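Side-chain contacts in uncharacterized esterase YxiM (Bacillus subtilis, PDB 2O14), which is an uncharacterised member of the GDSL lipolytic enzyme family and probably acts as an esterase, joining a galactose-binding-like beta domain to a hydrolase domain: residues R100-A105 / Q110-T115; T122-V127 / V160-I165; T164-G169 / K226-G231. All blocks are in the same frame, centred on the assembly; numbering follows the deposited sequence.

Overall arrangement
The three contacts follow one another along the chain and lead from the N-terminal galactose-binding-like region into the GDSL hydrolase region. Interaction 1 is the hairpin of strands 100-105 and 108-115, at the edge of a five-stranded antiparallel sheet. Interaction 2, centred about 16 Å from interaction 1, sets strand 120-127 against the linker that runs into strand 164-169. Interaction 3, centred about 10 Å from interaction 2, uses that same strand of the parallel sheet and the loop before strand 233-237. Q110 of interaction 1 packs on F123 and I125 and hydrogen-bonds Y227 of interaction 3, centred about 17 Å away, so the contacts meet at the interface of the two regions, spanned directly by interaction 2.

Interaction 1 of 3, residues R100-A105 / Q110-T115; sequences RASVAA and QVINMT. With SO4 (sulfate ion), chain C.
Strands 100-105 and 112-115 approach to 4.3 Å with their N-to-C directions 129° apart, antiparallel but far from straight: the register slips by one residue between A101 and V103 and the chain turns a corner at V111. A101 and M114 form a hydrogen-bonded pair, A101 N giving to M114 O at 3.0 Å, and V103 N reaches V111 O at the same distance. Between these pairs the S102 hydroxyl stands in for a backbone acceptor: N113 N points almost straight at S102 OG, 2.9 Å away. Q110 and V111 both face V103, the signature of a classic beta bulge; Q110 N bonds V103 O at 2.8 Å, while the bond from V111 N is weak. This hairpin edges the antiparallel sheet of the galactose-binding-like region. Q110 CG lies 3.6 Å from A105 CB, and the bend at chi2 (-70°) turns the amide back so that NE2 reaches A105 O from above the carbonyl plane; Y227 OH also bonds that amide nitrogen. At the other end R100 lies alongside N113, their flat groups 78° apart. R100 NE (3.0 Å to O1) and NH2 grip a sulfate, probably from the crystallisation liquor, that K140 also holds.

Interaction 2 of 3, residues T122-V127 / V160-I165; sequences TFQIPV and VTNRTI
This is a small surface contact between strand 120-127 of the galactose-binding-like region and the linker leading into strand 164-169, the first strand of the parallel hydrolase sheet. The two segments bury 181 Å² in all, through two side-chain meetings. The apolar one is P126 against T161: the methyl CG2 of T161 lies 3.6 Å from P126 CD and 3.9 Å from P126 CG, touching the proline ring at two neighbouring carbons. With T161 CG2 anti to the carbonyl carbon and OG1 set between N and C (chi1 63°), it is the methyl branch, not the hydroxyl, that meets the ring. The second meeting is between amides. Q124 reaches out from the strand with its chain extended beyond CG and crosses N162 at about a right angle, the two amide planes 69° apart.

The linker joins a beta domain to the alpha/beta sheet expected of a GDSL (SGNH-type) hydrolase, and it passes from loop to strand at T164, where OG1 donates to N162 O at 2.8 Å, approaching from well above the carbonyl plane, 46° out of it. That bond ties the start of the strand back to the loop, while R163 NE bonds G231 O and T164 N bonds D232. On the other side of strand 120-127, F123 and I125 pack on Q110 of the hairpin. On the linker side, N162 also touches L88 of strand 87-95.

Interaction 3 of 3, residues T164-G169 / K226-G231; sequences TIYVGG and KYIKPG
Strand 164-169 belongs to the parallel sheet of the GDSL hydrolase region, where it lies between strands 201-204 and 233-237, and here Y166 reaches from it to the loop that follows helix 220-225. The phenol ring runs past I228 in the opposite direction: Y166 CD2 is 3.7 Å from I228 CG1 and 3.8 Å from I228 CD1, while Y166 CE2 is 3.8 Å from I228 CA. One side of the ring is therefore followed by both the backbone and the side chain of the isoleucine. I228 CG1 stands anti to its own backbone nitrogen (chi1 -157°), which carries the chain along the tyrosine instead of away from it. On one face of Y166, the methyl CG2 of T164, two residues back on the same strand, sits 4.0 Å above the plane and over the ring centre.

At the far end, Y166 OH lies 3.4 Å from Y227 CB, the two tyrosines crossing at about a right angle. The phenol donates to a water 2.7 Å from Y166 OH, placed in the plane of the ring at its edge. The same water gives a longer hydrogen bond, 3.2 Å, to Y227 O, joining the two segments, between which there is no direct hydrogen bond. A phenylalanine here would probably leave the water without its phenol donor and weaken the bridge to Y227 O. The hydroxyl of Y227 is engaged elsewhere, by Q110 across the domain interface. The ring of the buried Y166 thus has apolar partners in I228 and T164, while its hydroxyl is satisfied by a hydrogen bond given to a water that in turn serves the Y227 carbonyl, so the polar tip of the ring is paid for at the loop.

Interaction 1 of 3, residues R100-A105 / Q110-T115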
ATOM      1  N   ARG A 100       7.541   6.088 -10.566  1.00 18.15           N
ATOM      2  CA  ARG A 100       7.032   5.594  -9.288  1.00 19.07           C
ATOM      3  C   ARG A 100       6.425   6.762  -8.527  1.00 19.91           C
ATOM      4  O   ARG A 100       7.109   7.745  -8.237  1.00 19.51           O
ATOM      5  CB  ARG A 100       8.142   4.942  -8.453  1.00 20.79           C
ATOM      6  CG  ARG A 100       7.648   4.429  -7.104  1.00 20.04           C
ATOM      7  CD  ARG A 100       8.544   3.345  -6.541  1.00 20.84           C
ATOM      8  NE  ARG A 100       9.898   3.815  -6.273  1.00 24.44           N
ATOM      9  CZ  ARG A 100      10.214   4.687  -5.319  1.00 26.16           C
ATOM     10  NH1 ARG A 100       9.272   5.192  -4.529  1.00 24.62           N
ATOM     11  NH2 ARG A 100      11.480   5.049  -5.149  1.00 26.40           N
ATOM     12  N   ALA A 101       5.137   6.653  -8.213  1.00 16.74           N
ATOM     13  CA  ALA A 101       4.431   7.715  -7.509  1.00 16.68           C
ATOM     14  C   ALA A 101       3.353   7.172  -6.581  1.00 16.22           C
ATOM     15  O   ALA A 101       2.905   6.033  -6.727  1.00 16.72           O
ATOM     16  CB  ALA A 101       3.801   8.666  -8.520  1.00 16.59           C
ATOM     17  N   SER A 102       2.952   7.995  -5.618  1.00 15.96           N
ATOM     18  CA  SER A 102       1.906   7.629  -4.669  1.00 16.36           C
ATOM     19  C   SER A 102       0.753   8.610  -4.816  1.00 15.77           C
ATOM     20  O   SER A 102       0.906   9.681  -5.400  1.00 13.91           O
ATOM     21  CB  SER A 102       2.438   7.679  -3.232  1.00 17.95           C
ATOM     22  OG  SER A 102       3.372   6.633  -2.991  1.00 17.40           O
ATOM     23  N   VAL A 103      -0.409   8.234  -4.296  1.00 21.45           N
ATOM     24  CA  VAL A 103      -1.573   9.098  -4.355  1.00 20.11           C
ATOM     25  C   VAL A 103      -1.893   9.548  -2.942  1.00 20.96           C
ATOM     26  O   VAL A 103      -1.824   8.750  -2.002  1.00 23.43           O
ATOM     27  CB  VAL A 103      -2.797   8.358  -4.941  1.00 14.34           C
ATOM     28  CG1 VAL A 103      -4.046   9.206  -4.783  1.00 13.02           C
ATOM     29  CG2 VAL A 103      -2.572   8.072  -6.410  1.00 14.34           C
ATOM     30  N   ALA A 104      -2.222  10.829  -2.792  1.00 16.00           N
ATOM     31  CA  ALA A 104      -2.570  11.391  -1.488  1.00 14.65           C
ATOM     32  C   ALA A 104      -3.948  12.045  -1.573  1.00 15.15           C
ATOM     33  O   ALA A 104      -4.325  12.591  -2.605  1.00 14.09           O
ATOM     34  CB  ALA A 104      -1.527  12.429  -1.068  1.00 12.65           C
ATOM     35  N   ALA A 105      -4.702  11.986  -0.484  1.00 14.51           N
ATOM     36  CA  ALA A 105      -6.025  12.587  -0.457  1.00 13.73           C
ATOM     37  C   ALA A 105      -6.373  12.845   0.993  1.00 14.34           C
ATOM     38  O   ALA A 105      -6.091  12.020   1.856  1.00 15.60           O
ATOM     39  CB  ALA A 105      -7.040  11.653  -1.090  1.00 11.41           C
ATOM     40  N   GLN A 110      -2.798   7.431   0.209  1.00 17.22           N
ATOM     41  CA  GLN A 110      -3.932   6.544  -0.042  1.00 16.47           C
ATOM     42  C   GLN A 110      -3.441   5.311  -0.813  1.00 17.16           C
ATOM     43  O   GLN A 110      -3.874   4.189  -0.541  1.00 19.61           O
ATOM     44  CB  GLN A 110      -5.012   7.258  -0.854  1.00 15.91           C
ATOM     45  CG  GLN A 110      -5.626   8.497  -0.198  1.00 16.36           C
ATOM     46  CD  GLN A 110      -6.499   8.174   1.002  1.00 13.70           C
ATOM     47  OE1 GLN A 110      -7.117   7.113   1.066  1.00 15.16           O
ATOM     48  NE2 GLN A 110      -6.578   9.105   1.945  1.00 16.15           N
ATOM     49  N   VAL A 111      -2.550   5.522  -1.781  1.00 14.95           N
ATOM     50  CA  VAL A 111      -1.990   4.418  -2.568  1.00 16.34           C
ATOM     51  C   VAL A 111      -0.470   4.582  -2.579  1.00 17.44           C
ATOM     52  O   VAL A 111       0.033   5.673  -2.844  1.00 18.53           O
ATOM     53  CB  VAL A 111      -2.504   4.416  -4.037  1.00 17.20           C
ATOM     54  CG1 VAL A 111      -2.027   3.152  -4.749  1.00 15.66           C
ATOM     55  CG2 VAL A 111      -4.030   4.487  -4.070  1.00 17.19           C
ATOM     56  N   ILE A 112       0.259   3.504  -2.305  1.00 17.45           N
ATOM     57  CA  ILE A 112       1.713   3.589  -2.250  1.00 16.28           C
ATOM     58  C   ILE A 112       2.489   3.033  -3.440  1.00 16.37           C
ATOM     59  O   ILE A 112       2.299   1.887  -3.850  1.00 16.37           O
ATOM     60  CB  ILE A 112       2.267   2.897  -0.970  1.00 16.08           C
ATOM     61  CG1 ILE A 112       1.685   3.549   0.290  1.00 11.88           C
ATOM     62  CG2 ILE A 112       3.789   2.978  -0.958  1.00 14.59           C
ATOM     63  CD1 ILE A 112       2.032   5.033   0.455  1.00 14.71           C
ATOM     64  N   ASN A 113       3.374   3.865  -3.977  1.00 17.10           N
ATOM     65  CA  ASN A 113       4.258   3.501  -5.079  1.00 17.44           C
ATOM     66  C   ASN A 113       3.696   2.755  -6.284  1.00 18.52           C
ATOM     67  O   ASN A 113       4.118   1.633  -6.574  1.00 17.66           O
ATOM     68  CB  ASN A 113       5.455   2.707  -4.531  1.00 18.48           C
ATOM     69  CG  ASN A 113       6.358   3.547  -3.641  1.00 18.17           C
ATOM     70  OD1 ASN A 113       7.026   3.022  -2.755  1.00 20.99           O
ATOM     71  ND2 ASN A 113       6.393   4.857  -3.885  1.00 16.45           N
HETATM   72  N   MSE A 114       2.759   3.375  -6.992  1.00 15.66           N
HETATM   73  CA  MSE A 114       2.220   2.778  -8.206  1.00 17.87           C
HETATM   74  C   MSE A 114       3.337   3.012  -9.232  1.00 17.24           C
HETATM   75  O   MSE A 114       4.062   4.005  -9.138  1.00 15.35           O
HETATM   76  CB  MSE A 114       0.944   3.511  -8.640  1.00 22.06           C
HETATM   77  CG  MSE A 114      -0.228   3.388  -7.675  1.00 29.08           C
HETATM   78 SE   MSE A 114      -1.640   4.666  -8.119  1.00 36.74          SE
HETATM   79  CE  MSE A 114      -0.592   6.263  -7.818  1.00 41.62           C
ATOM     80  N   THR A 115       3.494   2.114 -10.200  1.00 21.65           N
ATOM     81  CA  THR A 115       4.551   2.290 -11.199  1.00 21.75           C
ATOM     82  C   THR A 115       4.060   2.058 -12.622  1.00 22.27           C
ATOM     83  O   THR A 115       3.024   1.425 -12.836  1.00 20.69           O
ATOM     84  CB  THR A 115       5.750   1.337 -10.939  1.00 21.15           C
ATOM     85  OG1 THR A 115       5.349  -0.018 -11.178  1.00 19.59           O
ATOM     86  CG2 THR A 115       6.247   1.468  -9.496  1.00 18.37           C
TER
HETATM   87  S   SO4 C 401      13.341   2.784  -7.661  1.00 68.80           S
HETATM   88  O1  SO4 C 401      12.098   3.344  -8.228  1.00 67.67           O
HETATM   89  O2  SO4 C 401      14.509   3.528  -8.177  1.00 68.28           O
HETATM   90  O3  SO4 C 401      13.443   1.362  -8.052  1.00 68.21           O
HETATM   91  O4  SO4 C 401      13.320   2.892  -6.190  1.00 67.97           O

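Interaction 2 of 3, residues T122-V127 / V160-I165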
ATOM      1  N   THR A 122      -7.381   1.247  -7.236  1.00 19.77           N
ATOM      2  CA  THR A 122      -8.626   1.750  -6.685  1.00 22.02           C
ATOM      3  C   THR A 122      -8.594   1.721  -5.163  1.00 21.71           C
ATOM      4  O   THR A 122      -8.024   0.812  -4.566  1.00 22.04           O
ATOM      5  CB  THR A 122      -9.811   0.888  -7.169  1.00 24.28           C
ATOM      6  OG1 THR A 122      -9.871   0.929  -8.598  1.00 25.63           O
ATOM      7  CG2 THR A 122     -11.119   1.402  -6.600  1.00 25.94           C
ATOM      8  N   PHE A 123      -9.202   2.718  -4.534  1.00 23.98           N
ATOM      9  CA  PHE A 123      -9.252   2.753  -3.076  1.00 22.81           C
ATOM     10  C   PHE A 123     -10.543   3.419  -2.629  1.00 21.82           C
ATOM     11  O   PHE A 123     -11.157   4.173  -3.381  1.00 22.59           O
ATOM     12  CB  PHE A 123      -8.039   3.501  -2.512  1.00 19.97           C
ATOM     13  CG  PHE A 123      -8.014   4.964  -2.851  1.00 17.33           C
ATOM     14  CD1 PHE A 123      -8.563   5.899  -1.985  1.00 18.43           C
ATOM     15  CD2 PHE A 123      -7.433   5.406  -4.037  1.00 18.85           C
ATOM     16  CE1 PHE A 123      -8.532   7.260  -2.291  1.00 20.02           C
ATOM     17  CE2 PHE A 123      -7.396   6.764  -4.356  1.00 18.11           C
ATOM     18  CZ  PHE A 123      -7.947   7.691  -3.480  1.00 20.34           C
ATOM     19  N   GLN A 124     -10.960   3.128  -1.407  1.00 21.11           N
ATOM     20  CA  GLN A 124     -12.178   3.712  -0.869  1.00 21.34           C
ATOM     21  C   GLN A 124     -11.797   4.797   0.120  1.00 21.63           C
ATOM     22  O   GLN A 124     -10.766   4.705   0.782  1.00 21.99           O
ATOM     23  CB  GLN A 124     -13.007   2.631  -0.190  1.00 18.33           C
ATOM     24  CG  GLN A 124     -13.424   1.543  -1.145  1.00 20.80           C
ATOM     25  CD  GLN A 124     -14.236   0.453  -0.479  1.00 22.60           C
ATOM     26  OE1 GLN A 124     -14.727  -0.458  -1.146  1.00 25.64           O
ATOM     27  NE2 GLN A 124     -14.379   0.535   0.841  1.00 20.20           N
ATOM     28  N   ILE A 125     -12.626   5.829   0.221  1.00 20.03           N
ATOM     29  CA  ILE A 125     -12.326   6.929   1.122  1.00 19.33           C
ATOM     30  C   ILE A 125     -13.588   7.648   1.578  1.00 19.84           C
ATOM     31  O   ILE A 125     -14.486   7.919   0.778  1.00 18.77           O
ATOM     32  CB  ILE A 125     -11.401   7.958   0.420  1.00 20.37           C
ATOM     33  CG1 ILE A 125     -10.986   9.066   1.391  1.00 17.92           C
ATOM     34  CG2 ILE A 125     -12.128   8.577  -0.769  1.00 20.53           C
ATOM     35  CD1 ILE A 125     -10.025  10.060   0.779  1.00 17.58           C
ATOM     36  N   PRO A 126     -13.689   7.940   2.882  1.00 25.71           N
ATOM     37  CA  PRO A 126     -14.894   8.643   3.327  1.00 26.02           C
ATOM     38  C   PRO A 126     -14.747  10.145   3.099  1.00 27.06           C
ATOM     39  O   PRO A 126     -13.668  10.710   3.291  1.00 28.43           O
ATOM     40  CB  PRO A 126     -14.979   8.282   4.810  1.00 23.71           C
ATOM     41  CG  PRO A 126     -13.536   8.126   5.205  1.00 24.19           C
ATOM     42  CD  PRO A 126     -12.951   7.373   4.029  1.00 23.03           C
ATOM     43  N   VAL A 127     -15.827  10.783   2.658  1.00 24.28           N
ATOM     44  CA  VAL A 127     -15.835  12.222   2.437  1.00 23.13           C
ATOM     45  C   VAL A 127     -16.741  12.778   3.535  1.00 23.94           C
ATOM     46  O   VAL A 127     -17.927  12.445   3.597  1.00 25.12           O
ATOM     47  CB  VAL A 127     -16.400  12.567   1.052  1.00 21.10           C
ATOM     48  CG1 VAL A 127     -16.469  14.076   0.880  1.00 20.33           C
ATOM     49  CG2 VAL A 127     -15.521  11.951  -0.030  1.00 18.36           C
ATOM     50  N   VAL A 160     -18.405   6.291   6.439  1.00 25.28           N
ATOM     51  CA  VAL A 160     -17.573   5.460   7.296  1.00 26.42           C
ATOM     52  C   VAL A 160     -16.961   4.348   6.456  1.00 26.50           C
ATOM     53  O   VAL A 160     -17.630   3.752   5.612  1.00 24.58           O
ATOM     54  CB  VAL A 160     -18.388   4.837   8.460  1.00 33.99           C
ATOM     55  CG1 VAL A 160     -19.080   5.937   9.254  1.00 34.94           C
ATOM     56  CG2 VAL A 160     -19.402   3.848   7.924  1.00 33.82           C
ATOM     57  N   THR A 161     -15.683   4.082   6.696  1.00 27.97           N
ATOM     58  CA  THR A 161     -14.949   3.058   5.964  1.00 27.40           C
ATOM     59  C   THR A 161     -15.483   1.658   6.221  1.00 27.93           C
ATOM     60  O   THR A 161     -16.089   1.395   7.265  1.00 28.09           O
ATOM     61  CB  THR A 161     -13.472   3.048   6.375  1.00 26.75           C
ATOM     62  OG1 THR A 161     -13.380   2.711   7.765  1.00 26.00           O
ATOM     63  CG2 THR A 161     -12.836   4.414   6.153  1.00 26.74           C
ATOM     64  N   ASN A 162     -15.256   0.760   5.265  1.00 26.45           N
ATOM     65  CA  ASN A 162     -15.666  -0.630   5.413  1.00 26.79           C
ATOM     66  C   ASN A 162     -14.569  -1.332   6.210  1.00 27.11           C
ATOM     67  O   ASN A 162     -13.477  -0.785   6.385  1.00 26.98           O
ATOM     68  CB  ASN A 162     -15.812  -1.312   4.050  1.00 24.61           C
ATOM     69  CG  ASN A 162     -17.071  -0.891   3.314  1.00 26.58           C
ATOM     70  OD1 ASN A 162     -18.166  -0.917   3.875  1.00 27.40           O
ATOM     71  ND2 ASN A 162     -16.922  -0.511   2.050  1.00 23.88           N
ATOM     72  N   ARG A 163     -14.854  -2.534   6.697  1.00 26.17           N
ATOM     73  CA  ARG A 163     -13.865  -3.285   7.459  1.00 25.55           C
ATOM     74  C   ARG A 163     -12.634  -3.448   6.567  1.00 24.71           C
ATOM     75  O   ARG A 163     -12.754  -3.822   5.398  1.00 21.89           O
ATOM     76  CB  ARG A 163     -14.431  -4.643   7.844  1.00 28.52           C
ATOM     77  CG  ARG A 163     -13.717  -5.291   9.000  1.00 32.00           C
ATOM     78  CD  ARG A 163     -14.463  -6.524   9.446  1.00 32.17           C
ATOM     79  NE  ARG A 163     -13.831  -7.153  10.595  1.00 34.37           N
ATOM     80  CZ  ARG A 163     -14.283  -8.262  11.167  1.00 35.62           C
ATOM     81  NH1 ARG A 163     -15.373  -8.852  10.688  1.00 36.71           N
ATOM     82  NH2 ARG A 163     -13.644  -8.784  12.205  1.00 35.50           N
ATOM     83  N   THR A 164     -11.453  -3.172   7.109  1.00 23.70           N
ATOM     84  CA  THR A 164     -10.248  -3.247   6.296  1.00 24.95           C
ATOM     85  C   THR A 164      -9.020  -3.824   6.979  1.00 24.99           C
ATOM     86  O   THR A 164      -8.850  -3.705   8.188  1.00 24.74           O
ATOM     87  CB  THR A 164      -9.848  -1.841   5.801  1.00 27.24           C
ATOM     88  OG1 THR A 164     -10.991  -1.182   5.239  1.00 25.84           O
ATOM     89  CG2 THR A 164      -8.743  -1.936   4.753  1.00 28.96           C
ATOM     90  N   ILE A 165      -8.164  -4.444   6.173  1.00 25.37           N
ATOM     91  CA  ILE A 165      -6.901  -4.992   6.646  1.00 25.22           C
ATOM     92  C   ILE A 165      -5.850  -4.007   6.136  1.00 26.13           C
ATOM     93  O   ILE A 165      -5.638  -3.906   4.925  1.00 26.09           O
ATOM     94  CB  ILE A 165      -6.573  -6.358   6.014  1.00 28.96           C
ATOM     95  CG1 ILE A 165      -7.666  -7.379   6.333  1.00 28.29           C
ATOM     96  CG2 ILE A 165      -5.219  -6.851   6.534  1.00 27.33           C
ATOM     97  CD1 ILE A 165      -7.762  -7.716   7.790  1.00 33.01           C
TER

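Interaction 3 of 3, residues T164-G169 / K226-G231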
ATOM      1  N   THR A 164     -11.453  -3.172   7.109  1.00 23.70           N
ATOM      2  CA  THR A 164     -10.248  -3.247   6.296  1.00 24.95           C
ATOM      3  C   THR A 164      -9.020  -3.824   6.979  1.00 24.99           C
ATOM      4  O   THR A 164      -8.850  -3.705   8.188  1.00 24.74           O
ATOM      5  CB  THR A 164      -9.848  -1.841   5.801  1.00 27.24           C
ATOM      6  OG1 THR A 164     -10.991  -1.182   5.239  1.00 25.84           O
ATOM      7  CG2 THR A 164      -8.743  -1.936   4.753  1.00 28.96           C
ATOM      8  N   ILE A 165      -8.164  -4.444   6.173  1.00 25.37           N
ATOM      9  CA  ILE A 165      -6.901  -4.992   6.646  1.00 25.22           C
ATOM     10  C   ILE A 165      -5.850  -4.007   6.136  1.00 26.13           C
ATOM     11  O   ILE A 165      -5.638  -3.906   4.925  1.00 26.09           O
ATOM     12  CB  ILE A 165      -6.573  -6.358   6.014  1.00 28.96           C
ATOM     13  CG1 ILE A 165      -7.666  -7.379   6.333  1.00 28.29           C
ATOM     14  CG2 ILE A 165      -5.219  -6.851   6.534  1.00 27.33           C
ATOM     15  CD1 ILE A 165      -7.762  -7.716   7.790  1.00 33.01           C
ATOM     16  N   TYR A 166      -5.210  -3.269   7.039  1.00 24.31           N
ATOM     17  CA  TYR A 166      -4.175  -2.319   6.632  1.00 23.38           C
ATOM     18  C   TYR A 166      -2.838  -3.040   6.738  1.00 23.17           C
ATOM     19  O   TYR A 166      -2.469  -3.520   7.815  1.00 22.48           O
ATOM     20  CB  TYR A 166      -4.191  -1.091   7.543  1.00 23.11           C
ATOM     21  CG  TYR A 166      -5.444  -0.262   7.401  1.00 26.19           C
ATOM     22  CD1 TYR A 166      -5.545   0.722   6.418  1.00 25.59           C
ATOM     23  CD2 TYR A 166      -6.547  -0.489   8.222  1.00 24.53           C
ATOM     24  CE1 TYR A 166      -6.715   1.461   6.257  1.00 25.85           C
ATOM     25  CE2 TYR A 166      -7.721   0.241   8.066  1.00 26.27           C
ATOM     26  CZ  TYR A 166      -7.799   1.212   7.083  1.00 25.38           C
ATOM     27  OH  TYR A 166      -8.963   1.924   6.928  1.00 24.65           O
ATOM     28  N   VAL A 167      -2.113  -3.120   5.628  1.00 21.02           N
ATOM     29  CA  VAL A 167      -0.835  -3.819   5.622  1.00 19.88           C
ATOM     30  C   VAL A 167       0.393  -2.915   5.622  1.00 20.66           C
ATOM     31  O   VAL A 167       0.499  -1.981   4.822  1.00 21.64           O
ATOM     32  CB  VAL A 167      -0.725  -4.764   4.402  1.00 22.02           C
ATOM     33  CG1 VAL A 167       0.510  -5.646   4.533  1.00 23.20           C
ATOM     34  CG2 VAL A 167      -1.977  -5.618   4.285  1.00 22.82           C
ATOM     35  N   GLY A 168       1.321  -3.207   6.530  1.00 18.50           N
ATOM     36  CA  GLY A 168       2.561  -2.460   6.606  1.00 17.87           C
ATOM     37  C   GLY A 168       3.690  -3.423   6.277  1.00 18.61           C
ATOM     38  O   GLY A 168       3.615  -4.604   6.626  1.00 17.93           O
ATOM     39  N   GLY A 169       4.730  -2.951   5.598  1.00 16.77           N
ATOM     40  CA  GLY A 169       5.827  -3.844   5.268  1.00 15.43           C
ATOM     41  C   GLY A 169       6.865  -3.244   4.343  1.00 15.69           C
ATOM     42  O   GLY A 169       6.891  -2.030   4.129  1.00 12.88           O
ATOM     43  N   LYS A 226      -5.276   7.404  10.254  1.00 23.30           N
ATOM     44  CA  LYS A 226      -6.326   8.299   9.797  1.00 23.39           C
ATOM     45  C   LYS A 226      -7.672   7.581   9.687  1.00 24.15           C
ATOM     46  O   LYS A 226      -8.720   8.180   9.933  1.00 23.93           O
ATOM     47  CB  LYS A 226      -5.952   8.863   8.423  1.00 21.97           C
ATOM     48  CG  LYS A 226      -6.986   9.798   7.802  1.00 24.31           C
ATOM     49  CD  LYS A 226      -6.849  11.221   8.315  1.00 24.23           C
ATOM     50  CE  LYS A 226      -7.818  12.152   7.603  1.00 26.08           C
ATOM     51  NZ  LYS A 226      -7.662  13.555   8.063  1.00 28.74           N
ATOM     52  N   TYR A 227      -7.646   6.300   9.331  1.00 21.33           N
ATOM     53  CA  TYR A 227      -8.890   5.559   9.139  1.00 23.54           C
ATOM     54  C   TYR A 227      -9.094   4.283   9.949  1.00 23.36           C
ATOM     55  O   TYR A 227     -10.233   3.877  10.172  1.00 24.69           O
ATOM     56  CB  TYR A 227      -9.051   5.209   7.657  1.00 20.96           C
ATOM     57  CG  TYR A 227      -8.943   6.392   6.729  1.00 21.10           C
ATOM     58  CD1 TYR A 227      -9.943   7.363   6.684  1.00 18.68           C
ATOM     59  CD2 TYR A 227      -7.845   6.538   5.880  1.00 21.95           C
ATOM     60  CE1 TYR A 227      -9.854   8.451   5.812  1.00 19.48           C
ATOM     61  CE2 TYR A 227      -7.746   7.630   5.004  1.00 21.95           C
ATOM     62  CZ  TYR A 227      -8.755   8.578   4.974  1.00 18.98           C
ATOM     63  OH  TYR A 227      -8.673   9.648   4.109  1.00 20.27           O
ATOM     64  N   ILE A 228      -8.015   3.642  10.385  1.00 23.17           N
ATOM     65  CA  ILE A 228      -8.157   2.396  11.135  1.00 22.67           C
ATOM     66  C   ILE A 228      -9.037   2.568  12.376  1.00 22.05           C
ATOM     67  O   ILE A 228      -8.926   3.552  13.102  1.00 22.73           O
ATOM     68  CB  ILE A 228      -6.770   1.823  11.520  1.00 18.27           C
ATOM     69  CG1 ILE A 228      -6.887   0.318  11.776  1.00 16.86           C
ATOM     70  CG2 ILE A 228      -6.225   2.544  12.736  1.00 16.83           C
ATOM     71  CD1 ILE A 228      -5.545  -0.403  11.854  1.00 16.28           C
ATOM     72  N   LYS A 229      -9.922   1.604  12.603  1.00 22.01           N
ATOM     73  CA  LYS A 229     -10.844   1.652  13.734  1.00 23.77           C
ATOM     74  C   LYS A 229     -11.190   0.250  14.234  1.00 24.66           C
ATOM     75  O   LYS A 229     -10.716  -0.748  13.691  1.00 23.78           O
ATOM     76  CB  LYS A 229     -12.130   2.372  13.319  1.00 26.30           C
ATOM     77  CG  LYS A 229     -12.809   1.775  12.094  1.00 29.39           C
ATOM     78  CD  LYS A 229     -14.091   2.531  11.742  1.00 32.04           C
ATOM     79  CE  LYS A 229     -14.665   2.067  10.411  1.00 33.22           C
ATOM     80  NZ  LYS A 229     -14.969   0.616  10.400  1.00 35.24           N
ATOM     81  N   PRO A 230     -12.024   0.157  15.285  1.00 29.29           N
ATOM     82  CA  PRO A 230     -12.388  -1.166  15.797  1.00 28.46           C
ATOM     83  C   PRO A 230     -12.941  -2.043  14.680  1.00 28.34           C
ATOM     84  O   PRO A 230     -13.757  -1.598  13.865  1.00 26.81           O
ATOM     85  CB  PRO A 230     -13.437  -0.843  16.858  1.00 32.57           C
ATOM     86  CG  PRO A 230     -12.961   0.463  17.399  1.00 33.92           C
ATOM     87  CD  PRO A 230     -12.586   1.222  16.138  1.00 32.30           C
ATOM     88  N   GLY A 231     -12.483  -3.289  14.642  1.00 27.47           N
ATOM     89  CA  GLY A 231     -12.938  -4.213  13.624  1.00 27.27           C
ATOM     90  C   GLY A 231     -11.867  -4.462  12.582  1.00 27.61           C
ATOM     91  O   GLY A 231     -11.807  -5.547  11.994  1.00 26.90           O
TER
HETATM   92  O   HOH W   1     -11.144   1.406   8.372  1.00 24.62           O